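Long-range contacts in cysteine synthase (PDB 5B55), which uses pyridoxal 5'-phosphate to release hydrogen sulfide through an alpha-aminoacrylate intermediate, and probably has both cysteine desulfhydrase and cysteine synthase activity: residues I275-N280 with T299-D304; C210-L215 with E232-E237. The protein carries 1 engineered substitution. One frame throughout, in Å; residues are numbered along the deposited sequence.

Interaction 1 of 2, residues I275-N280 with T299-D304; sequences ISSGAN and TVFPDD. With 0JO (2-{[(E)-{3-hydroxy-2-methyl-5-[(phosphonooxy)methyl]pyridin-4-yl}methylidene]amino}prop-2-enoic acid), chain D.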
ATOM      1  N   ILE A 275     -13.708   2.350  -0.198  1.00 15.14           N
ATOM      2  CA  ILE A 275     -15.158   2.421   0.052  1.00 15.15           C
ATOM      3  C   ILE A 275     -15.820   1.052   0.018  1.00 13.87           C
ATOM      4  O   ILE A 275     -16.660   0.729   0.859  1.00 12.76           O
ATOM      5  CB  ILE A 275     -15.884   3.414  -0.892  1.00 16.58           C
ATOM      6  CG1 ILE A 275     -15.439   4.854  -0.629  1.00 18.02           C
ATOM      7  CG2 ILE A 275     -17.385   3.334  -0.638  1.00 17.53           C
ATOM      8  CD1 ILE A 275     -15.777   5.855  -1.756  1.00 17.60           C
ATOM      9  N   SER A 276     -15.421   0.212  -0.922  1.00 13.54           N
ATOM     10  CA  SER A 276     -15.942  -1.138  -0.951  1.00 12.22           C
ATOM     11  C   SER A 276     -15.570  -1.987   0.276  1.00 11.26           C
ATOM     12  O   SER A 276     -16.259  -2.957   0.552  1.00 10.29           O
ATOM     13  CB  SER A 276     -15.507  -1.851  -2.212  1.00 12.73           C
ATOM     14  OG  SER A 276     -14.134  -2.177  -2.215  1.00 12.94           O
ATOM     15  N   SER A 277     -14.503  -1.626   0.990  1.00 11.02           N
ATOM     16  CA  SER A 277     -14.133  -2.296   2.246  1.00 11.14           C
ATOM     17  C   SER A 277     -15.180  -1.982   3.341  1.00 11.80           C
ATOM     18  O   SER A 277     -15.608  -2.861   4.069  1.00 11.51           O
ATOM     19  CB  SER A 277     -12.753  -1.858   2.703  1.00 11.59           C
ATOM     20  OG  SER A 277     -11.757  -2.262   1.772  1.00 12.49           O
ATOM     21  N   GLY A 278     -15.591  -0.725   3.402  1.00 11.44           N
ATOM     22  CA  GLY A 278     -16.678  -0.317   4.297  1.00 12.52           C
ATOM     23  C   GLY A 278     -17.934  -1.092   3.986  1.00 12.61           C
ATOM     24  O   GLY A 278     -18.594  -1.604   4.890  1.00 12.61           O
ATOM     25  N   ALA A 279     -18.264  -1.167   2.698  1.00 11.79           N
ATOM     26  CA  ALA A 279     -19.445  -1.894   2.273  1.00 12.34           C
ATOM     27  C   ALA A 279     -19.356  -3.343   2.699  1.00 11.89           C
ATOM     28  O   ALA A 279     -20.301  -3.904   3.238  1.00 11.78           O
ATOM     29  CB  ALA A 279     -19.661  -1.791   0.759  1.00 12.36           C
ATOM     30  N   ASN A 280     -18.229  -3.955   2.450  1.00 11.54           N
ATOM     31  CA  ASN A 280     -18.061  -5.370   2.836  1.00 11.86           C
ATOM     32  C   ASN A 280     -18.216  -5.581   4.351  1.00 12.92           C
ATOM     33  O   ASN A 280     -18.777  -6.603   4.739  1.00 11.09           O
ATOM     34  CB  ASN A 280     -16.709  -5.894   2.388  1.00 11.42           C
ATOM     35  CG  ASN A 280     -16.658  -6.188   0.885  1.00 12.63           C
ATOM     36  OD1 ASN A 280     -17.681  -6.139   0.205  1.00 13.23           O
ATOM     37  ND2 ASN A 280     -15.484  -6.618   0.383  1.00 13.46           N
ATOM     38  N   THR A 299     -14.782 -11.552   5.533  1.00 14.41           N
ATOM     39  CA  THR A 299     -14.814 -10.709   4.339  1.00 14.38           C
ATOM     40  C   THR A 299     -13.398 -10.203   3.985  1.00 13.45           C
ATOM     41  O   THR A 299     -12.428 -10.673   4.543  1.00 12.20           O
ATOM     42  CB  THR A 299     -15.906  -9.600   4.460  1.00 13.08           C
ATOM     43  OG1 THR A 299     -16.083  -8.988   3.189  1.00 15.31           O
ATOM     44  CG2 THR A 299     -15.550  -8.568   5.434  1.00 14.34           C
ATOM     45  N   VAL A 300     -13.329  -9.287   3.015  1.00 12.56           N
ATOM     46  CA  VAL A 300     -12.111  -8.731   2.533  1.00 12.05           C
ATOM     47  C   VAL A 300     -12.194  -7.211   2.431  1.00 11.36           C
ATOM     48  O   VAL A 300     -13.222  -6.666   2.199  1.00 12.86           O
ATOM     49  CB  VAL A 300     -11.678  -9.347   1.169  1.00 11.84           C
ATOM     50  CG1 VAL A 300     -11.617 -10.869   1.237  1.00 12.24           C
ATOM     51  CG2 VAL A 300     -12.606  -8.932   0.036  1.00 11.91           C
ATOM     52  N   PHE A 301     -11.051  -6.568   2.582  1.00 11.43           N
ATOM     53  CA  PHE A 301     -10.846  -5.167   2.364  1.00 11.38           C
ATOM     54  C   PHE A 301      -9.953  -5.065   1.106  1.00 11.59           C
ATOM     55  O   PHE A 301      -8.748  -5.177   1.193  1.00  9.90           O
ATOM     56  CB  PHE A 301     -10.109  -4.515   3.521  1.00 11.59           C
ATOM     57  CG  PHE A 301     -10.880  -4.376   4.780  1.00 11.99           C
ATOM     58  CD1 PHE A 301     -12.272  -4.489   4.851  1.00 13.06           C
ATOM     59  CD2 PHE A 301     -10.192  -4.102   5.954  1.00 12.39           C
ATOM     60  CE1 PHE A 301     -12.928  -4.378   6.077  1.00 12.84           C
ATOM     61  CE2 PHE A 301     -10.874  -3.968   7.158  1.00 12.87           C
ATOM     62  CZ  PHE A 301     -12.220  -4.113   7.213  1.00 11.91           C
ATOM     63  N   PRO A 302     -10.566  -4.807  -0.063  1.00 12.08           N
ATOM     64  CA  PRO A 302      -9.836  -4.869  -1.316  1.00 11.36           C
ATOM     65  C   PRO A 302      -8.681  -3.908  -1.539  1.00 11.52           C
ATOM     66  O   PRO A 302      -7.772  -4.299  -2.265  1.00 10.20           O
ATOM     67  CB  PRO A 302     -10.918  -4.639  -2.379  1.00 12.37           C
ATOM     68  CG  PRO A 302     -12.180  -5.145  -1.702  1.00 13.77           C
ATOM     69  CD  PRO A 302     -12.031  -4.662  -0.287  1.00 12.76           C
ATOM     70  N   ASP A 303      -8.716  -2.681  -0.970  1.00 10.94           N
ATOM     71  CA  ASP A 303      -7.649  -1.754  -1.146  1.00 10.80           C
ATOM     72  C   ASP A 303      -7.603  -0.712  -0.038  1.00 11.60           C
ATOM     73  O   ASP A 303      -8.458  -0.739   0.825  1.00 10.67           O
ATOM     74  CB  ASP A 303      -7.727  -1.095  -2.547  1.00 10.55           C
ATOM     75  CG  ASP A 303      -8.960  -0.213  -2.761  1.00 10.73           C
ATOM     76  OD1 ASP A 303      -9.793  -0.082  -1.844  1.00 11.02           O
ATOM     77  OD2 ASP A 303      -9.114   0.296  -3.925  1.00  9.79           O
ATOM     78  N   ASP A 304      -6.588   0.132  -0.023  1.00 11.66           N
ATOM     79  CA  ASP A 304      -6.499   1.163   1.030  1.00 13.76           C
ATOM     80  C   ASP A 304      -7.290   2.440   0.655  1.00 12.94           C
ATOM     81  O   ASP A 304      -7.962   2.472  -0.387  1.00 13.24           O
ATOM     82  CB  ASP A 304      -5.054   1.397   1.484  1.00 14.33           C
ATOM     83  CG  ASP A 304      -4.179   2.191   0.485  1.00 18.97           C
ATOM     84  OD1 ASP A 304      -4.687   2.889  -0.484  1.00 19.72           O
ATOM     85  OD2 ASP A 304      -2.920   2.176   0.722  1.00 20.97           O
TER
HETATM   86  O   0JO D 402     -11.666  -3.434 -12.656  0.55  7.04           O
HETATM   87  C   0JO D 402     -11.672  -3.688 -11.480  0.55  7.88           C
HETATM   88  OXT 0JO D 402     -10.805  -3.302 -10.709  0.55  7.30           O
HETATM   89  CA  0JO D 402     -12.871  -4.376 -10.844  0.55  9.44           C
HETATM   90  CB  0JO D 402     -14.026  -4.686 -11.548  0.55  9.22           C
HETATM   91  N   0JO D 402     -12.801  -4.227  -9.380  0.55 11.34           N
HETATM   92  C4A 0JO D 402     -13.254  -4.929  -8.430  0.55 13.45           C
HETATM   93  C4  0JO D 402     -13.249  -4.349  -7.011  0.55 14.99           C
HETATM   94  C3  0JO D 402     -12.464  -3.319  -6.475  0.55 15.92           C
HETATM   95  O3  0JO D 402     -11.509  -2.671  -7.234  0.55 16.84           O
HETATM   96  C2  0JO D 402     -12.705  -2.928  -5.138  0.55 16.00           C
HETATM   97  C2A 0JO D 402     -11.952  -1.783  -4.502  0.55 15.31           C
HETATM   98  N1  0JO D 402     -13.612  -3.555  -4.382  0.55 15.95           N
HETATM   99  C6  0JO D 402     -14.327  -4.554  -4.862  0.55 15.46           C
HETATM  100  C5  0JO D 402     -14.161  -4.977  -6.181  0.55 14.67           C
HETATM  101  C5A 0JO D 402     -15.027  -6.116  -6.691  0.55 14.26           C
HETATM  102  OP4 0JO D 402     -14.270  -7.266  -6.718  0.55 14.94           O
HETATM  103  P   0JO D 402     -14.560  -8.460  -7.789  0.55 16.27           P
HETATM  104  OP3 0JO D 402     -15.981  -8.627  -7.728  0.55 15.37           O
HETATM  105  OP1 0JO D 402     -13.803  -9.585  -7.473  0.55 16.26           O
HETATM  106  OP2 0JO D 402     -14.235  -7.844  -9.108  0.55 15.42           O
HETATM  107  O   HOH W   1     -12.093  -1.055  -0.686  1.00 10.21           O
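Ser276, in the first turn of helix 275-288, packs its hydroxyl beside the ring of Pro302 while also facing the cofactor. Its OG lies 2.6 Å from N1 of 0JO, nearly on the line drawn from C4 through N1. Pro302 comes from one side of the pyridine plane, its CG 3.4 Å from N1 of 0JO, whereas Ser276 OG stays near that plane. The chi1 of 72° sets OG between the backbone N and the carbonyl carbon, and from there it also reaches a bridging water, at 2.8 Å from OG. The same water lies 2.8 Å from Ser277 OG and donates to Asp303 OD1, so it ties two helix hydroxyls to the loop. The other oxygen of that carboxylate, OD2, is held by Tyr308 and the dimethylated lysine at position 307.

Ser277 marks the closest backbone approach, its OG against the Phe301-Pro302 junction. This OG sits 3.1 Å from Phe301 CA, and Ser277 CB meets the Phe301 ring obliquely, 3.4 Å from CD1.

One turn further on, Asn280 donates from ND2 to Val300 O at 2.9 Å. The bond is almost straight (175° at the hydrogen) and lies in the amide plane, although the donor is tilted 28° from the carbonyl plane of Val300. Gly186 N binds OD1, so both ends of the amide are engaged and its flip is fixed. Asn280 CB rests 3.3 Å from Thr299 OG1, which is itself bonded to Val184 O.

A serine hydroxyl facing the pyridine nitrogen from a helix N-terminal turn is characteristic of fold-type II pyridoxal phosphate enzymes, the cysteine synthase family among them.

Interaction 2 of 2, residues C210-L215 with E232-E237; sequences CPLEPL and EGISNE. Engineered in segment 232-237: Asn236 (natural residue Asp). With 0JO (2-{[(E)-{3-hydroxy-2-methyl-5-[(phosphonooxy)methyl]pyridin-4-yl}methylidene]amino}prop-2-enoic acid), chain D.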
ATOM      1  N   CYS A 210     -22.383 -14.880   0.190  1.00 17.86           N
ATOM      2  CA  CYS A 210     -23.220 -13.824  -0.246  1.00 17.79           C
ATOM      3  C   CYS A 210     -22.496 -12.731  -1.088  1.00 18.41           C
ATOM      4  O   CYS A 210     -21.548 -12.113  -0.624  1.00 17.35           O
ATOM      5  CB  CYS A 210     -23.889 -13.154   0.954  1.00 20.61           C
ATOM      6  SG  CYS A 210     -25.026 -14.269   1.860  1.00 22.93           S
ATOM      7  N   PRO A 211     -23.042 -12.408  -2.279  1.00 16.74           N
ATOM      8  CA  PRO A 211     -22.551 -11.344  -3.075  1.00 16.46           C
ATOM      9  C   PRO A 211     -23.178 -10.090  -2.636  1.00 15.96           C
ATOM     10  O   PRO A 211     -24.303 -10.096  -2.137  1.00 17.78           O
ATOM     11  CB  PRO A 211     -23.023 -11.718  -4.478  1.00 17.78           C
ATOM     12  CG  PRO A 211     -24.350 -12.363  -4.250  1.00 17.62           C
ATOM     13  CD  PRO A 211     -24.153 -13.120  -2.952  1.00 17.88           C
ATOM     14  N   LEU A 212     -22.444  -8.985  -2.756  1.00 16.66           N
ATOM     15  CA  LEU A 212     -22.936  -7.709  -2.284  1.00 14.20           C
ATOM     16  C   LEU A 212     -23.038  -6.670  -3.397  1.00 15.46           C
ATOM     17  O   LEU A 212     -22.206  -6.648  -4.319  1.00 14.74           O
ATOM     18  CB  LEU A 212     -22.050  -7.230  -1.151  1.00 15.54           C
ATOM     19  CG  LEU A 212     -22.252  -5.847  -0.519  1.00 15.33           C
ATOM     20  CD1 LEU A 212     -21.683  -5.855   0.921  1.00 16.18           C
ATOM     21  CD2 LEU A 212     -21.626  -4.699  -1.262  1.00 15.55           C
ATOM     22  N   GLU A 213     -23.999  -5.752  -3.245  1.00 14.05           N
ATOM     23  CA  GLU A 213     -24.293  -4.763  -4.219  1.00 15.97           C
ATOM     24  C   GLU A 213     -24.609  -3.467  -3.517  1.00 17.91           C
ATOM     25  O   GLU A 213     -24.946  -3.492  -2.334  1.00 14.50           O
ATOM     26  CB  GLU A 213     -25.554  -5.105  -5.005  1.00 16.35           C
ATOM     27  CG  GLU A 213     -26.852  -5.015  -4.208  1.00 17.87           C
ATOM     28  CD  GLU A 213     -28.107  -5.522  -4.956  1.00 20.21           C
ATOM     29  OE1 GLU A 213     -28.035  -5.815  -6.161  1.00 19.45           O
ATOM     30  OE2 GLU A 213     -29.185  -5.663  -4.313  1.00 19.53           O
ATOM     31  N   PRO A 214     -24.590  -2.351  -4.256  1.00 16.40           N
ATOM     32  CA  PRO A 214     -25.075  -1.119  -3.630  1.00 18.20           C
ATOM     33  C   PRO A 214     -26.606  -1.071  -3.627  1.00 20.42           C
ATOM     34  O   PRO A 214     -27.259  -1.436  -4.633  1.00 18.14           O
ATOM     35  CB  PRO A 214     -24.490  -0.004  -4.495  1.00 18.57           C
ATOM     36  CG  PRO A 214     -23.556  -0.679  -5.500  1.00 17.27           C
ATOM     37  CD  PRO A 214     -24.008  -2.109  -5.574  1.00 17.71           C
ATOM     38  N   LEU A 215     -27.169  -0.672  -2.485  1.00 22.81           N
ATOM     39  CA  LEU A 215     -28.614  -0.460  -2.354  1.00 24.33           C
ATOM     40  C   LEU A 215     -29.069   0.538  -3.411  1.00 24.40           C
ATOM     41  O   LEU A 215     -30.132   0.354  -3.950  1.00 22.55           O
ATOM     42  CB  LEU A 215     -29.004   0.026  -0.952  1.00 25.58           C
ATOM     43  CG  LEU A 215     -30.520   0.126  -0.633  1.00 29.32           C
ATOM     44  CD1 LEU A 215     -31.173  -1.256  -0.643  1.00 28.50           C
ATOM     45  CD2 LEU A 215     -30.780   0.766   0.731  1.00 31.07           C
ATOM     46  N   GLU A 232     -16.898   2.443  -5.282  1.00 16.19           N
ATOM     47  CA  GLU A 232     -16.069   2.260  -6.488  1.00 16.98           C
ATOM     48  C   GLU A 232     -15.507   0.892  -6.531  1.00 16.72           C
ATOM     49  O   GLU A 232     -14.971   0.376  -5.516  1.00 16.90           O
ATOM     50  CB  GLU A 232     -14.905   3.230  -6.513  1.00 21.42           C
ATOM     51  CG  GLU A 232     -15.311   4.687  -6.513  1.00 24.53           C
ATOM     52  CD  GLU A 232     -14.239   5.631  -7.064  1.00 27.31           C
ATOM     53  OE1 GLU A 232     -13.412   5.264  -7.922  1.00 24.90           O
ATOM     54  OE2 GLU A 232     -14.250   6.781  -6.601  1.00 32.66           O
ATOM     55  N   GLY A 233     -15.600   0.295  -7.700  1.00 16.92           N
ATOM     56  CA  GLY A 233     -15.161  -1.069  -7.939  1.00 16.99           C
ATOM     57  C   GLY A 233     -16.242  -2.106  -8.003  1.00 17.11           C
ATOM     58  O   GLY A 233     -16.008  -3.226  -8.474  1.00 15.51           O
ATOM     59  N   ILE A 234     -17.412  -1.841  -7.420  1.00 14.12           N
ATOM     60  CA  ILE A 234     -18.436  -2.854  -7.537  1.00 14.02           C
ATOM     61  C   ILE A 234     -19.571  -2.300  -8.430  1.00 14.23           C
ATOM     62  O   ILE A 234     -19.694  -1.086  -8.595  1.00 14.75           O
ATOM     63  CB  ILE A 234     -18.910  -3.396  -6.179  1.00 13.21           C
ATOM     64  CG1 ILE A 234     -19.700  -2.329  -5.424  1.00 13.74           C
ATOM     65  CG2 ILE A 234     -17.709  -3.836  -5.353  1.00 14.51           C
ATOM     66  CD1 ILE A 234     -20.419  -2.881  -4.211  1.00 12.81           C
ATOM     67  N   SER A 235     -20.414  -3.210  -8.882  1.00 13.73           N
ATOM     68  CA  SER A 235     -21.689  -2.900  -9.542  1.00 14.72           C
ATOM     69  C   SER A 235     -21.418  -2.035 -10.740  1.00 16.24           C
ATOM     70  O   SER A 235     -21.672  -0.829 -10.717  1.00 15.49           O
ATOM     71  CB  SER A 235     -22.639  -2.258  -8.572  1.00 15.21           C
ATOM     72  OG  SER A 235     -23.960  -2.249  -9.074  1.00 16.32           O
ATOM     73  N   ASN A 236     -20.766  -2.654 -11.735  1.00 19.05           N
ATOM     74  CA  ASN A 236     -20.223  -1.919 -12.891  1.00 19.34           C
ATOM     75  C   ASN A 236     -21.256  -1.880 -14.048  1.00 23.40           C
ATOM     76  O   ASN A 236     -20.899  -2.157 -15.198  1.00 19.94           O
ATOM     77  CB  ASN A 236     -18.930  -2.593 -13.386  1.00 19.15           C
ATOM     78  CG  ASN A 236     -17.868  -2.687 -12.309  1.00 19.04           C
ATOM     79  OD1 ASN A 236     -17.576  -1.700 -11.635  1.00 21.15           O
ATOM     80  ND2 ASN A 236     -17.370  -3.877 -12.076  1.00 20.02           N
ATOM     81  N   GLU A 237     -22.546  -1.607 -13.727  1.00 22.17           N
ATOM     82  CA  GLU A 237     -23.617  -1.414 -14.750  1.00 21.99           C
ATOM     83  C   GLU A 237     -24.131  -2.627 -15.481  1.00 20.78           C
ATOM     84  O   GLU A 237     -24.849  -2.486 -16.437  1.00 25.61           O
ATOM     85  CB  GLU A 237     -23.224  -0.372 -15.775  1.00 22.34           C
ATOM     86  CG  GLU A 237     -22.798   0.958 -15.133  1.00 24.17           C
ATOM     87  CD  GLU A 237     -22.481   1.984 -16.208  1.00 28.79           C
ATOM     88  OE1 GLU A 237     -21.734   1.682 -17.206  1.00 27.38           O
ATOM     89  OE2 GLU A 237     -22.990   3.091 -16.071  1.00 31.25           O
TER
HETATM   90  O   0JO D 402     -11.666  -3.434 -12.656  0.55  7.04           O
HETATM   91  C   0JO D 402     -11.672  -3.688 -11.480  0.55  7.88           C
HETATM   92  OXT 0JO D 402     -10.805  -3.302 -10.709  0.55  7.30           O
HETATM   93  CA  0JO D 402     -12.871  -4.376 -10.844  0.55  9.44           C
HETATM   94  CB  0JO D 402     -14.026  -4.686 -11.548  0.55  9.22           C
HETATM   95  N   0JO D 402     -12.801  -4.227  -9.380  0.55 11.34           N
HETATM   96  C4A 0JO D 402     -13.254  -4.929  -8.430  0.55 13.45           C
HETATM   97  C4  0JO D 402     -13.249  -4.349  -7.011  0.55 14.99           C
HETATM   98  C3  0JO D 402     -12.464  -3.319  -6.475  0.55 15.92           C
HETATM   99  O3  0JO D 402     -11.509  -2.671  -7.234  0.55 16.84           O
HETATM  100  C2  0JO D 402     -12.705  -2.928  -5.138  0.55 16.00           C
HETATM  101  C2A 0JO D 402     -11.952  -1.783  -4.502  0.55 15.31           C
HETATM  102  N1  0JO D 402     -13.612  -3.555  -4.382  0.55 15.95           N
HETATM  103  C6  0JO D 402     -14.327  -4.554  -4.862  0.55 15.46           C
HETATM  104  C5  0JO D 402     -14.161  -4.977  -6.181  0.55 14.67           C
HETATM  105  C5A 0JO D 402     -15.027  -6.116  -6.691  0.55 14.26           C
HETATM  106  OP4 0JO D 402     -14.270  -7.266  -6.718  0.55 14.94           O
HETATM  107  P   0JO D 402     -14.560  -8.460  -7.789  0.55 16.27           P
HETATM  108  OP3 0JO D 402     -15.981  -8.627  -7.728  0.55 15.37           O
HETATM  109  OP1 0JO D 402     -13.803  -9.585  -7.473  0.55 16.26           O
HETATM  110  OP2 0JO D 402     -14.235  -7.844  -9.108  0.55 15.42           O
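Ile234 meets Leu212 and Pro214 with one branch and the cofactor with the other. Its CG1, set between the backbone N and the carbonyl carbon (chi1 70°), carries CD1 to the strand, where CD1 lies 3.7 Å from Leu212 CD2 and 3.9 Å from Pro214 CD. The CG2 methyl leaves CB on a different course and comes to 3.5 Å from C6 of 0JO. Leu212 extends with CG anti to the backbone N (chi1 175°); its side chain slants across that of Ile234, and the terminal methyls CD2 and CD1 touch.

Next to this pair, Ser235 sets its CB against CD and CG of the Pro214 ring. The 3.3 Å between Ser235 CB and Pro214 CD is shorter than usual for two carbons, evidence of tight packing. The hydroxyl of Ser235 turns to Ser217 O in a weak hydrogen bond, while His229 grips the backbone O of Ser235.

Around Ile234 the loop lines the pocket: Gly233 O stands 3.2 Å from C4A of 0JO, and the engineered Asn236 (Asp in the natural protein) has ND2 3.5 Å from the CB of 0JO.

Strand and loop thus meet mainly through carbon contacts, without a hydrogen bond between them; this packing probably helps keep Ile234 CG2 on the cofactor, and the directional bonds that steady Ser235 come from residues beyond these two segments.

Interactions 1 and 2 lie 11 Å apart between centres and meet on two fronts. Leu212 joins the two: one methyl, CD2, serves interaction 2, while the other, CD1, packs 3.3 Å from Ala279 O on the helix of interaction 1. Nearer the ligand, Ser276 CB lies 4.0 Å from Glu232 O. Both contacts line the 0JO pocket: 275-280 with 299-304 meets the pyridine nitrogen and, through Asp303, the ring methyl, whereas 232-237 also reaches the aminoacrylate arm. Ile234 of interaction 2 and Pro302 of interaction 1 lie on opposite sides of the pyridine plane. Along the chain they follow in series, and hydrogen bonds to 0JO from Thr77, Gly188 and Thr192, among others, complete the site.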